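Local coordinates for protein alanine racemase, biosynthetic (Pseudomonas aeruginosa PAO1, PDB 6A2F) that is a pyridoxal phosphate-bearing member of the alanine racemase family, pairing a TIM-barrel domain with a C-terminal domain, at residues His40-Val45 against Ala64-Ala69; Ala59-Ala64 against Leu94-Val99; Ala18-Cys23 against Ile212-Ser217; Ser86-Ala91 against Leu110-Asp115. All blocks are in the same frame, centred on the assembly; numbering follows the deposited sequence.

Interaction 1 (His40-Val45 against Ala64-Ala69); sequences HGAREV and AAEVRA
Glu-66 reaches across from its helix to the first turn of helix 42-48, where its carboxylate meets Ala-42 and Arg-43. Its CB and CG serve as a spacer: CG stands opposite the backbone N (chi1 -177°) and the chain runs on fully extended (chi2 179°), which carries the carboxylate well clear of its own helix. CD is the first atom to arrive, 4.1 Å from Ala-42 CB. Beyond it the two oxygens divide the work. OE2 rests against the methyl, 3.7 Å from Ala-42 CB, while OE1 turns to the neighbouring residue and lies 3.9 Å from Arg-43 N, too far for a direct bond. A water closes that gap, accepting from Arg-43 N at 3.0 Å and donating to Glu-66 OE1 at 2.9 Å. The two helices, 42-48 and 61-70, lie side by side on the outside of the TIM barrel, after strands 28-32 and 55-58; behind Glu-66, Val-67 packs inward on Phe-56 and Val-58. Gly-41 is the N-cap of helix 42-48, so the bridged N-H belongs to its first turn, and a carboxylate there probably gains from the positive end of the helix. Ala-42 N, one residue earlier, is held by Asn-36 OD1. The arginine itself does not pair with Glu-66: its chain bends at chi3 (123°) and leads away, leaving Arg-43 NH2 6.2 Å from Glu-66 OE1. Instead Arg-43 NH2 lies 3.3 Å from Glu-44 OE2, an oxygen sitting above the guanidinium plane toward its rim, so this salt bridge is one of charges alone, without an N-H directed at the oxygen.

Interaction 2 (Ala59-Ala64 against Leu94-Val99); sequences ACLEEA and LRLDLV
Asp-97 OD2, one residue past the Leu-96 that packs on Leu-61 and Ala-64, is gripped by a salt bridge from Arg-75 and a hydrogen bond from Trp-121 NE1, while Asn-119 ND2 binds OD1. Together with backbone bonds from Asp-97 to Ile-76 and Leu-78, and from Leu-98 to Asn-119 and Trp-121, this places 94-99 in the TIM-barrel wall, between strands 75-78 and 118-123. On the other segment the first turn of helix 61-70 is tied back to its entry: Ala-59 N donates to Glu-63 OE1 at 2.8 Å, nearly straight at 168°. Glu-63 OE2 also forms a salt bridge with Arg-351 of the second subunit. The contact itself is aliphatic. Leu-61 has CG opposite the backbone N (chi1 -174°), which brings CD1 toward 94-99; there it touches Leu-96 CD1 at 3.6 Å, the two side chains crossing at about a right angle. Leu-94, just before Arg-95, whose positive phi closes helix 87-93 in a Schellman motif, brings its CD1 obliquely to Leu-61 CD1 at 4.1 Å. Leu-96 meets the methyl of Ala-64 with both its branches, CD1 lying 3.6 Å and CD2 3.9 Å from Ala-64 CB.

Interaction 3 (Ala18-Cys23 against Ile212-Ser217); sequences ALAKRC and IMLYGS
The ring of Tyr-215 carries Leu-214 CB over one face, 4.0 Å above the plane and displaced toward the rim; the ring also stacks with Tyr-38 and with His-40. Its OH is hydrogen-bonded to Val-32 O, while Met-213 and Leu-214 turn to helix 10-22. Met-213 supplies the largest share of the touching surface. Its CG sits between the backbone N and the carbonyl carbon (chi1 77°), and a bend at chi3 (-74°) lays the terminal methyl against the helix. Met-213 CE lies 3.8 Å from Leu-19 CD2, the two side chains meeting at a slant. The same CE is 3.8 Å from Ala-20 CB, and the sulfur joins in, Met-213 SD standing 3.9 Å from that methyl. Leu-214 adds a looser touch, its CD1 being 4.5 Å from Ala-20 CB.

Within the TIM-barrel domain, this joins the first barrel helix to the segment that follows strand 207-208. That segment borders the cofactor: Ile-212 N donates to OP1 of the modified residue LLP at position 34, and Met-213 N is hydrogen-bonded to Ser-194 OG. A polar tie runs beside the apolar patch, from Asn-16 ND2 of the same helix to Leu-214 O. Val-197 and Leu-198 of helix 194-199 pack on Met-213 as well. The contacts between the two segments are apolar and carry little directional preference, so the orientation of the cofactor-binding turn is more plausibly set by the hydrogen bonds at Ile-212 N, Met-213 N and Leu-214 O, with the thioether filling in against the helix.

Interaction 4 (Ser86-Ala91 against Leu110-Asp115); sequences SEYALA and LAAGLD
Tyr-88 overlaps Ala-112 with the root of its side chain: Tyr-88 CB is 3.7 Å from Ala-112 CB, and Tyr-88 CG follows at 3.9 Å. Ala-112 CB meets the ring obliquely and lies 4.2 Å from Tyr-88 CD2. CG of the tyrosine stands opposite its carbonyl carbon (chi1 -68°), and from there the ring leads away from 110-115, so CB and the near side of the ring do the touching. The backbones are correspondingly close, the CA atoms of Tyr-88 and Ala-112 lying 6.4 Å apart. Leu-114 fills the next position. Gly-113, with positive phi (57°), is the first residue to leave the helical conformation, and Leu-114 then points back at helix 87-93. Both its methyls approach one carbonyl oxygen: Leu-114 CD2 is 3.6 Å from Tyr-88 O, and Leu-114 CD1 is 3.7 Å from the same atom. Leu-114 CD2 also reaches Tyr-88 CB at 4.0 Å and Ala-89 N at 3.8 Å, so the leucine lies against the peptide backbone of the helix as much as against a side chain. Helix 87-93 packs here on the end of helix 103-112 and the loop that follows it, on the outside of the TIM barrel, partly buried. Tyr-88 also packs on Gln-105, Ala-108 and Phe-109 of helix 103-112; helix 87-93 also meets Leu-61 of helix 61-70, Tyr-88 and Ala-91 touch Leu-98 of strand 98-100, and Leu-110 leans on Trp-141 and Leu-145 of helix 135-145.

In the fold
Interactions 1, 2 and 4 form a chain of neighbours around one side of the barrel. Interactions 1 and 2 share Ala-64 and are joined by probable hydrogen bonds, Arg-68 NE to Leu-94 O at 2.6 Å and Arg-68 NH2 to Arg-95 O at 2.8 Å. Interaction 2 passes to interaction 4 through a probable hydrogen bond from Leu-96 N to Ala-91 O, 3.1 Å. Interaction 3 stands apart, its centre about 34 Å from that of interaction 4, yet along the chain the other three fall within the loop that it closes, and it meets interaction 1 where His-40 packs on Tyr-215. A bound D-lysine lies about 12 Å from the Met-213 side chain, and one about 14 Å from that of Ala-64.

Interaction 1 (His40-Val45 against Ala64-Ala69)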
loop_
_atom_site.group_PDB
_atom_site.type_symbol
_atom_site.label_atom_id
_atom_site.label_comp_id
_atom_site.label_asym_id
_atom_site.label_seq_id
_atom_site.Cartn_x
_atom_site.Cartn_y
_atom_site.Cartn_z
ATOM N N HIS A 40 4.654 -2.801 -10.947
ATOM C CA HIS A 40 5.709 -2.435 -11.893
ATOM C C HIS A 40 5.215 -1.568 -13.058
ATOM O O HIS A 40 6.023 -0.996 -13.801
ATOM C CB HIS A 40 6.426 -3.685 -12.404
ATOM C CG HIS A 40 7.149 -4.443 -11.334
ATOM N ND1 HIS A 40 6.499 -5.244 -10.420
ATOM C CD2 HIS A 40 8.466 -4.509 -11.021
ATOM C CE1 HIS A 40 7.382 -5.776 -9.594
ATOM N NE2 HIS A 40 8.584 -5.347 -9.937
ATOM N N GLY A 41 3.892 -1.466 -13.201
ATOM C CA GLY A 41 3.273 -0.691 -14.274
ATOM C C GLY A 41 2.833 -1.585 -15.415
ATOM O O GLY A 41 3.656 -1.991 -16.239
ATOM N N ALA A 42 1.535 -1.887 -15.469
ATOM C CA ALA A 42 0.983 -2.797 -16.481
ATOM C C ALA A 42 1.274 -2.336 -17.908
ATOM O O ALA A 42 1.667 -3.136 -18.756
ATOM C CB ALA A 42 -0.513 -2.992 -16.277
ATOM N N ARG A 43 1.094 -1.044 -18.155
ATOM C CA ARG A 43 1.310 -0.456 -19.474
ATOM C C ARG A 43 2.724 -0.744 -20.011
ATOM O O ARG A 43 2.884 -1.207 -21.142
ATOM C CB ARG A 43 1.000 1.045 -19.418
ATOM C CG ARG A 43 1.189 1.825 -20.710
ATOM C CD ARG A 43 0.558 3.209 -20.576
ATOM N NE ARG A 43 1.524 4.284 -20.818
ATOM C CZ ARG A 43 2.094 5.027 -19.862
ATOM N NH1 ARG A 43 2.961 5.979 -20.193
ATOM N NH2 ARG A 43 1.796 4.838 -18.577
ATOM N N GLU A 44 3.737 -0.507 -19.181
ATOM C CA GLU A 44 5.131 -0.716 -19.583
ATOM C C GLU A 44 5.535 -2.196 -19.627
ATOM O O GLU A 44 6.278 -2.616 -20.522
ATOM C CB GLU A 44 6.084 0.081 -18.687
ATOM C CG GLU A 44 6.026 1.593 -18.884
ATOM C CD GLU A 44 4.939 2.288 -18.063
ATOM O OE1 GLU A 44 4.243 1.628 -17.246
ATOM O OE2 GLU A 44 4.782 3.519 -18.233
ATOM N N VAL A 45 5.042 -2.984 -18.674
ATOM C CA VAL A 45 5.330 -4.420 -18.639
ATOM C C VAL A 45 4.730 -5.167 -19.842
ATOM O O VAL A 45 5.413 -5.984 -20.474
ATOM C CB VAL A 45 4.895 -5.055 -17.299
ATOM C CG1 VAL A 45 4.978 -6.575 -17.357
ATOM C CG2 VAL A 45 5.753 -4.516 -16.159
ATOM N N ALA A 64 -7.967 -5.922 -17.883
ATOM C CA ALA A 64 -8.034 -6.541 -19.199
ATOM C C ALA A 64 -8.222 -5.497 -20.303
ATOM O O ALA A 64 -7.634 -5.615 -21.380
ATOM C CB ALA A 64 -9.149 -7.580 -19.242
ATOM N N ALA A 65 -9.030 -4.475 -20.019
ATOM C CA ALA A 65 -9.293 -3.399 -20.978
ATOM C C ALA A 65 -8.021 -2.630 -21.298
ATOM O O ALA A 65 -7.788 -2.264 -22.446
ATOM C CB ALA A 65 -10.371 -2.460 -20.455
ATOM N N GLU A 66 -7.209 -2.395 -20.267
ATOM C CA GLU A 66 -5.904 -1.766 -20.420
ATOM C C GLU A 66 -4.975 -2.619 -21.290
ATOM O O GLU A 66 -4.300 -2.090 -22.175
ATOM C CB GLU A 66 -5.278 -1.494 -19.048
ATOM C CG GLU A 66 -3.944 -0.766 -19.111
ATOM C CD GLU A 66 -3.342 -0.474 -17.744
ATOM O OE1 GLU A 66 -2.464 0.412 -17.677
ATOM O OE2 GLU A 66 -3.729 -1.120 -16.740
ATOM N N VAL A 67 -4.959 -3.932 -21.053
ATOM C CA VAL A 67 -4.125 -4.851 -21.840
ATOM C C VAL A 67 -4.570 -4.908 -23.308
ATOM O O VAL A 67 -3.733 -4.822 -24.210
ATOM C CB VAL A 67 -4.056 -6.269 -21.219
ATOM C CG1 VAL A 67 -3.220 -7.200 -22.086
ATOM C CG2 VAL A 67 -3.477 -6.215 -19.813
ATOM N N ARG A 68 -5.879 -5.028 -23.545
ATOM C CA ARG A 68 -6.409 -5.093 -24.910
ATOM C C ARG A 68 -6.122 -3.810 -25.686
ATOM O O ARG A 68 -5.844 -3.850 -26.891
ATOM C CB ARG A 68 -7.914 -5.406 -24.920
ATOM C CG ARG A 68 -8.546 -5.506 -26.309
ATOM C CD ARG A 68 -7.924 -6.597 -27.172
ATOM N NE ARG A 68 -8.370 -7.936 -26.790
ATOM C CZ ARG A 68 -7.628 -9.039 -26.885
ATOM N NH1 ARG A 68 -6.383 -8.977 -27.339
ATOM N NH2 ARG A 68 -8.125 -10.211 -26.514
ATOM N N ALA A 69 -6.182 -2.677 -24.990
ATOM C CA ALA A 69 -5.862 -1.390 -25.598
ATOM C C ALA A 69 -4.451 -1.402 -26.172
ATOM O O ALA A 69 -4.198 -0.803 -27.210
ATOM C CB ALA A 69 -6.020 -0.264 -24.586
HETATM O O HOH W 1 -0.060 0.930 -16.191
#

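Interaction 2 (Ala59-Ala64 against Leu94-Val99)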
loop_
_atom_site.group_PDB
_atom_site.type_symbol
_atom_site.label_atom_id
_atom_site.label_comp_id
_atom_site.label_asym_id
_atom_site.label_seq_id
_atom_site.Cartn_x
_atom_site.Cartn_y
_atom_site.Cartn_z
ATOM N N ALA A 59 -6.643 -9.790 -13.172
ATOM C CA ALA A 59 -7.596 -10.070 -12.090
ATOM C C ALA A 59 -9.039 -9.563 -12.319
ATOM O O ALA A 59 -9.975 -10.006 -11.635
ATOM C CB ALA A 59 -7.051 -9.527 -10.776
ATOM N N CYS A 60 -9.216 -8.632 -13.257
ATOM C CA CYS A 60 -10.523 -8.010 -13.493
ATOM C C CYS A 60 -10.609 -7.382 -14.882
ATOM O O CYS A 60 -9.595 -7.248 -15.574
ATOM C CB CYS A 60 -10.828 -6.956 -12.417
ATOM S SG CYS A 60 -9.691 -5.550 -12.402
ATOM N N LEU A 61 -11.827 -6.994 -15.268
ATOM C CA LEU A 61 -12.122 -6.471 -16.606
ATOM C C LEU A 61 -11.405 -5.153 -16.890
ATOM O O LEU A 61 -10.948 -4.920 -18.016
ATOM C CB LEU A 61 -13.639 -6.310 -16.784
ATOM C CG LEU A 61 -14.233 -5.901 -18.138
ATOM C CD1 LEU A 61 -14.241 -7.063 -19.120
ATOM C CD2 LEU A 61 -15.650 -5.385 -17.941
ATOM N N GLU A 62 -11.311 -4.304 -15.866
ATOM C CA GLU A 62 -10.628 -3.014 -15.965
ATOM C C GLU A 62 -9.181 -3.211 -16.423
ATOM O O GLU A 62 -8.722 -2.537 -17.349
ATOM C CB GLU A 62 -10.661 -2.267 -14.620
ATOM C CG GLU A 62 -12.039 -1.803 -14.149
ATOM C CD GLU A 62 -12.833 -2.882 -13.421
ATOM O OE1 GLU A 62 -13.822 -2.527 -12.751
ATOM O OE2 GLU A 62 -12.483 -4.086 -13.507
ATOM N N GLU A 63 -8.484 -4.154 -15.784
ATOM C CA GLU A 63 -7.101 -4.491 -16.144
ATOM C C GLU A 63 -7.008 -5.064 -17.545
ATOM O O GLU A 63 -6.090 -4.732 -18.299
ATOM C CB GLU A 63 -6.506 -5.478 -15.148
ATOM C CG GLU A 63 -6.207 -4.879 -13.787
ATOM C CD GLU A 63 -5.703 -5.910 -12.800
ATOM O OE1 GLU A 63 -5.667 -7.114 -13.145
ATOM O OE2 GLU A 63 -5.350 -5.515 -11.671
ATOM N N ALA A 64 -7.967 -5.922 -17.883
ATOM C CA ALA A 64 -8.034 -6.541 -19.199
ATOM C C ALA A 64 -8.222 -5.497 -20.303
ATOM O O ALA A 64 -7.634 -5.615 -21.380
ATOM C CB ALA A 64 -9.149 -7.580 -19.242
ATOM N N LEU A 94 -13.955 -7.143 -25.946
ATOM C CA LEU A 94 -12.504 -7.189 -25.761
ATOM C C LEU A 94 -11.904 -8.563 -26.066
ATOM O O LEU A 94 -10.692 -8.763 -25.930
ATOM C CB LEU A 94 -12.127 -6.742 -24.343
ATOM C CG LEU A 94 -12.640 -5.382 -23.851
ATOM C CD1 LEU A 94 -12.415 -5.223 -22.349
ATOM C CD2 LEU A 94 -12.025 -4.229 -24.632
ATOM N N ARG A 95 -12.757 -9.500 -26.484
ATOM C CA ARG A 95 -12.345 -10.867 -26.835
ATOM C C ARG A 95 -11.487 -11.531 -25.743
ATOM O O ARG A 95 -10.329 -11.903 -25.967
ATOM C CB ARG A 95 -11.643 -10.888 -28.197
ATOM C CG ARG A 95 -12.569 -10.661 -29.382
ATOM C CD ARG A 95 -11.838 -10.986 -30.678
ATOM N NE ARG A 95 -12.745 -11.341 -31.778
ATOM C CZ ARG A 95 -12.501 -12.291 -32.684
ATOM N NH1 ARG A 95 -13.384 -12.532 -33.648
ATOM N NH2 ARG A 95 -11.382 -13.008 -32.625
ATOM N N LEU A 96 -12.083 -11.675 -24.562
ATOM C CA LEU A 96 -11.382 -12.177 -23.387
ATOM C C LEU A 96 -11.694 -13.636 -23.102
ATOM O O LEU A 96 -12.768 -14.136 -23.458
ATOM C CB LEU A 96 -11.730 -11.335 -22.157
ATOM C CG LEU A 96 -11.496 -9.822 -22.220
ATOM C CD1 LEU A 96 -11.939 -9.185 -20.917
ATOM C CD2 LEU A 96 -10.043 -9.488 -22.514
ATOM N N ASP A 97 -10.737 -14.313 -22.471
ATOM C CA ASP A 97 -10.954 -15.653 -21.947
ATOM C C ASP A 97 -11.674 -15.542 -20.618
ATOM O O ASP A 97 -11.222 -14.831 -19.715
ATOM C CB ASP A 97 -9.633 -16.389 -21.749
ATOM C CG ASP A 97 -9.065 -16.938 -23.036
ATOM O OD1 ASP A 97 -9.401 -16.427 -24.129
ATOM O OD2 ASP A 97 -8.268 -17.894 -22.949
ATOM N N LEU A 98 -12.791 -16.247 -20.499
ATOM C CA LEU A 98 -13.584 -16.200 -19.285
ATOM C C LEU A 98 -13.249 -17.351 -18.350
ATOM O O LEU A 98 -12.819 -18.422 -18.789
ATOM C CB LEU A 98 -15.078 -16.202 -19.613
ATOM C CG LEU A 98 -15.602 -15.105 -20.546
ATOM C CD1 LEU A 98 -17.096 -15.285 -20.759
ATOM C CD2 LEU A 98 -15.288 -13.709 -20.020
ATOM N N VAL A 99 -13.430 -17.099 -17.056
ATOM C CA VAL A 99 -13.388 -18.127 -16.032
ATOM C C VAL A 99 -14.788 -18.283 -15.430
ATOM O O VAL A 99 -15.487 -17.289 -15.195
ATOM C CB VAL A 99 -12.334 -17.804 -14.940
ATOM C CG1 VAL A 99 -12.661 -18.490 -13.624
ATOM C CG2 VAL A 99 -10.943 -18.210 -15.403
#

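Interaction 3 (Ala18-Cys23 against Ile212-Ser217)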
loop_
_atom_site.group_PDB
_atom_site.type_symbol
_atom_site.label_atom_id
_atom_site.label_comp_id
_atom_site.label_asym_id
_atom_site.label_seq_id
_atom_site.Cartn_x
_atom_site.Cartn_y
_atom_site.Cartn_z
ATOM N N ALA A 18 11.279 -15.542 -20.179
ATOM C CA ALA A 18 11.895 -16.552 -21.034
ATOM C C ALA A 18 12.380 -17.740 -20.204
ATOM O O ALA A 18 12.347 -18.885 -20.660
ATOM C CB ALA A 18 13.045 -15.948 -21.825
ATOM N N LEU A 19 12.830 -17.450 -18.984
ATOM C CA LEU A 19 13.236 -18.476 -18.034
ATOM C C LEU A 19 12.042 -19.347 -17.630
ATOM O O LEU A 19 12.177 -20.564 -17.475
ATOM C CB LEU A 19 13.879 -17.826 -16.803
ATOM C CG LEU A 19 14.648 -18.711 -15.816
ATOM C CD1 LEU A 19 15.766 -17.912 -15.166
ATOM C CD2 LEU A 19 13.735 -19.314 -14.756
ATOM N N ALA A 20 10.880 -18.718 -17.456
ATOM C CA ALA A 20 9.652 -19.440 -17.133
ATOM C C ALA A 20 9.232 -20.334 -18.296
ATOM O O ALA A 20 8.828 -21.478 -18.090
ATOM C CB ALA A 20 8.535 -18.472 -16.772
ATOM N N LYS A 21 9.341 -19.812 -19.514
ATOM C CA LYS A 21 9.005 -20.576 -20.712
ATOM C C LYS A 21 9.927 -21.781 -20.918
ATOM O O LYS A 21 9.482 -22.841 -21.362
ATOM C CB LYS A 21 8.984 -19.676 -21.946
ATOM C CG LYS A 21 7.644 -18.980 -22.157
ATOM C CD LYS A 21 7.585 -18.229 -23.483
ATOM C CE LYS A 21 7.609 -19.144 -24.703
ATOM N NZ LYS A 21 6.515 -20.154 -24.689
ATOM N N ARG A 22 11.198 -21.618 -20.551
ATOM C CA ARG A 22 12.214 -22.669 -20.684
ATOM C C ARG A 22 11.968 -23.870 -19.750
ATOM O O ARG A 22 12.450 -24.975 -20.015
ATOM C CB ARG A 22 13.618 -22.071 -20.487
ATOM C CG ARG A 22 14.788 -23.030 -20.656
ATOM C CD ARG A 22 15.036 -23.443 -22.103
ATOM N NE ARG A 22 16.323 -24.132 -22.228
ATOM C CZ ARG A 22 16.896 -24.497 -23.375
ATOM N NH1 ARG A 22 16.308 -24.254 -24.539
ATOM N NH2 ARG A 22 18.074 -25.111 -23.355
ATOM N N CYS A 23 11.202 -23.654 -18.681
ATOM C CA CYS A 23 10.778 -24.744 -17.796
ATOM C C CYS A 23 9.858 -25.750 -18.487
ATOM O O CYS A 23 9.815 -26.916 -18.109
ATOM C CB CYS A 23 10.083 -24.191 -16.555
ATOM S SG CYS A 23 11.172 -23.276 -15.447
ATOM N N ILE A 212 4.844 -13.732 -9.898
ATOM C CA ILE A 212 5.925 -13.169 -9.081
ATOM C C ILE A 212 7.339 -13.408 -9.638
ATOM O O ILE A 212 8.191 -12.511 -9.573
ATOM C CB ILE A 212 5.807 -13.619 -7.598
ATOM C CG1 ILE A 212 6.721 -12.792 -6.677
ATOM C CG2 ILE A 212 6.063 -15.113 -7.445
ATOM C CD1 ILE A 212 6.261 -11.369 -6.431
ATOM N N MET A 213 7.576 -14.592 -10.208
ATOM C CA MET A 213 8.900 -14.933 -10.743
ATOM C C MET A 213 9.315 -14.023 -11.899
ATOM O O MET A 213 10.510 -13.801 -12.125
ATOM C CB MET A 213 8.986 -16.411 -11.151
ATOM C CG MET A 213 8.313 -16.765 -12.468
ATOM S SD MET A 213 8.511 -18.507 -12.901
ATOM C CE MET A 213 10.232 -18.559 -13.394
ATOM N N LEU A 214 8.323 -13.489 -12.611
ATOM C CA LEU A 214 8.557 -12.550 -13.702
ATOM C C LEU A 214 9.267 -11.293 -13.226
ATOM O O LEU A 214 9.985 -10.653 -13.992
ATOM C CB LEU A 214 7.234 -12.177 -14.374
ATOM C CG LEU A 214 6.782 -12.880 -15.663
ATOM C CD1 LEU A 214 7.179 -14.349 -15.730
ATOM C CD2 LEU A 214 5.282 -12.714 -15.849
ATOM N N TYR A 215 9.083 -10.958 -11.955
ATOM C CA TYR A 215 9.575 -9.692 -11.419
ATOM C C TYR A 215 10.845 -9.858 -10.572
ATOM O O TYR A 215 11.322 -8.909 -9.948
ATOM C CB TYR A 215 8.446 -8.964 -10.671
ATOM C CG TYR A 215 7.162 -8.897 -11.482
ATOM C CD1 TYR A 215 6.979 -7.920 -12.463
ATOM C CD2 TYR A 215 6.143 -9.832 -11.288
ATOM C CE1 TYR A 215 5.817 -7.867 -13.218
ATOM C CE2 TYR A 215 4.977 -9.790 -12.037
ATOM C CZ TYR A 215 4.816 -8.806 -13.000
ATOM O OH TYR A 215 3.649 -8.760 -13.741
ATOM N N GLY A 216 11.394 -11.071 -10.584
ATOM C CA GLY A 216 12.656 -11.356 -9.912
ATOM C C GLY A 216 12.523 -11.478 -8.410
ATOM O O GLY A 216 13.466 -11.191 -7.664
ATOM N N SER A 217 11.335 -11.882 -7.970
ATOM C CA SER A 217 11.089 -12.201 -6.578
ATOM C C SER A 217 10.784 -13.691 -6.497
ATOM O O SER A 217 9.968 -14.201 -7.275
ATOM C CB SER A 217 9.925 -11.364 -6.037
ATOM O OG SER A 217 9.480 -11.835 -4.773
#

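Interaction 4 (Ser86-Ala91 against Leu110-Asp115)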
loop_
_atom_site.group_PDB
_atom_site.type_symbol
_atom_site.label_atom_id
_atom_site.label_comp_id
_atom_site.label_asym_id
_atom_site.label_seq_id
_atom_site.Cartn_x
_atom_site.Cartn_y
_atom_site.Cartn_z
ATOM N N SER A 86 -23.468 -7.459 -16.271
ATOM C CA SER A 86 -23.222 -6.394 -17.242
ATOM C C SER A 86 -21.807 -6.421 -17.827
ATOM O O SER A 86 -21.539 -5.758 -18.831
ATOM C CB SER A 86 -23.525 -5.024 -16.628
ATOM O OG SER A 86 -22.684 -4.760 -15.518
ATOM N N GLU A 87 -20.911 -7.185 -17.206
ATOM C CA GLU A 87 -19.530 -7.279 -17.675
ATOM C C GLU A 87 -19.379 -8.086 -18.965
ATOM O O GLU A 87 -18.524 -7.776 -19.797
ATOM C CB GLU A 87 -18.611 -7.838 -16.580
ATOM C CG GLU A 87 -18.291 -6.829 -15.487
ATOM C CD GLU A 87 -17.242 -7.303 -14.495
ATOM O OE1 GLU A 87 -17.019 -6.586 -13.501
ATOM O OE2 GLU A 87 -16.638 -8.377 -14.691
ATOM N N TYR A 88 -20.221 -9.100 -19.141
ATOM C CA TYR A 88 -20.073 -10.038 -20.263
ATOM C C TYR A 88 -20.047 -9.403 -21.649
ATOM O O TYR A 88 -19.200 -9.766 -22.472
ATOM C CB TYR A 88 -21.112 -11.160 -20.186
ATOM C CG TYR A 88 -20.862 -12.082 -19.016
ATOM C CD1 TYR A 88 -19.877 -13.073 -19.079
ATOM C CD2 TYR A 88 -21.590 -11.945 -17.831
ATOM C CE1 TYR A 88 -19.634 -13.910 -18.002
ATOM C CE2 TYR A 88 -21.356 -12.780 -16.751
ATOM C CZ TYR A 88 -20.380 -13.757 -16.841
ATOM O OH TYR A 88 -20.145 -14.578 -15.766
ATOM N N ALA A 89 -20.949 -8.453 -21.899
ATOM C CA ALA A 89 -20.966 -7.730 -23.180
ATOM C C ALA A 89 -19.621 -7.045 -23.461
ATOM O O ALA A 89 -19.127 -7.082 -24.590
ATOM C CB ALA A 89 -22.112 -6.728 -23.229
ATOM N N LEU A 90 -19.026 -6.441 -22.431
ATOM C CA LEU A 90 -17.714 -5.816 -22.572
ATOM C C LEU A 90 -16.588 -6.845 -22.744
ATOM O O LEU A 90 -15.689 -6.645 -23.558
ATOM C CB LEU A 90 -17.419 -4.856 -21.414
ATOM C CG LEU A 90 -16.135 -4.017 -21.508
ATOM C CD1 LEU A 90 -15.923 -3.365 -22.876
ATOM C CD2 LEU A 90 -16.126 -2.959 -20.413
ATOM N N ALA A 91 -16.654 -7.942 -21.989
ATOM C CA ALA A 91 -15.699 -9.047 -22.127
ATOM C C ALA A 91 -15.714 -9.614 -23.541
ATOM O O ALA A 91 -14.668 -10.016 -24.062
ATOM C CB ALA A 91 -15.993 -10.143 -21.112
ATOM N N LEU A 110 -24.321 -18.091 -19.021
ATOM C CA LEU A 110 -25.435 -18.672 -19.771
ATOM C C LEU A 110 -26.482 -17.624 -20.150
ATOM O O LEU A 110 -26.917 -17.567 -21.302
ATOM C CB LEU A 110 -26.086 -19.801 -18.960
ATOM C CG LEU A 110 -25.706 -21.275 -19.191
ATOM C CD1 LEU A 110 -24.271 -21.453 -19.653
ATOM C CD2 LEU A 110 -25.963 -22.105 -17.939
ATOM N N ALA A 111 -26.864 -16.785 -19.186
ATOM C CA ALA A 111 -27.895 -15.767 -19.405
ATOM C C ALA A 111 -27.443 -14.615 -20.309
ATOM O O ALA A 111 -28.282 -13.926 -20.900
ATOM C CB ALA A 111 -28.404 -15.228 -18.072
ATOM N N ALA A 112 -26.129 -14.410 -20.413
ATOM C CA ALA A 112 -25.567 -13.267 -21.139
ATOM C C ALA A 112 -25.899 -13.286 -22.625
ATOM O O ALA A 112 -26.133 -12.236 -23.212
ATOM C CB ALA A 112 -24.060 -13.191 -20.937
ATOM N N GLY A 113 -25.900 -14.483 -23.215
ATOM C CA GLY A 113 -26.272 -14.699 -24.615
ATOM C C GLY A 113 -25.438 -13.884 -25.577
ATOM O O GLY A 113 -25.977 -13.112 -26.373
ATOM N N LEU A 114 -24.121 -14.061 -25.502
ATOM C CA LEU A 114 -23.187 -13.238 -26.267
ATOM C C LEU A 114 -23.186 -13.508 -27.769
ATOM O O LEU A 114 -23.607 -14.568 -28.235
ATOM C CB LEU A 114 -21.764 -13.337 -25.700
ATOM C CG LEU A 114 -21.552 -12.838 -24.268
ATOM C CD1 LEU A 114 -20.102 -13.041 -23.860
ATOM C CD2 LEU A 114 -21.980 -11.384 -24.081
ATOM N N ASP A 115 -22.687 -12.517 -28.500
ATOM C CA ASP A 115 -22.657 -12.491 -29.959
ATOM C C ASP A 115 -21.569 -13.391 -30.535
ATOM O O ASP A 115 -21.658 -13.836 -31.681
ATOM C CB ASP A 115 -22.378 -11.053 -30.402
ATOM C CG ASP A 115 -23.136 -10.670 -31.641
ATOM O OD1 ASP A 115 -24.184 -11.294 -31.922
ATOM O OD2 ASP A 115 -22.689 -9.726 -32.330
#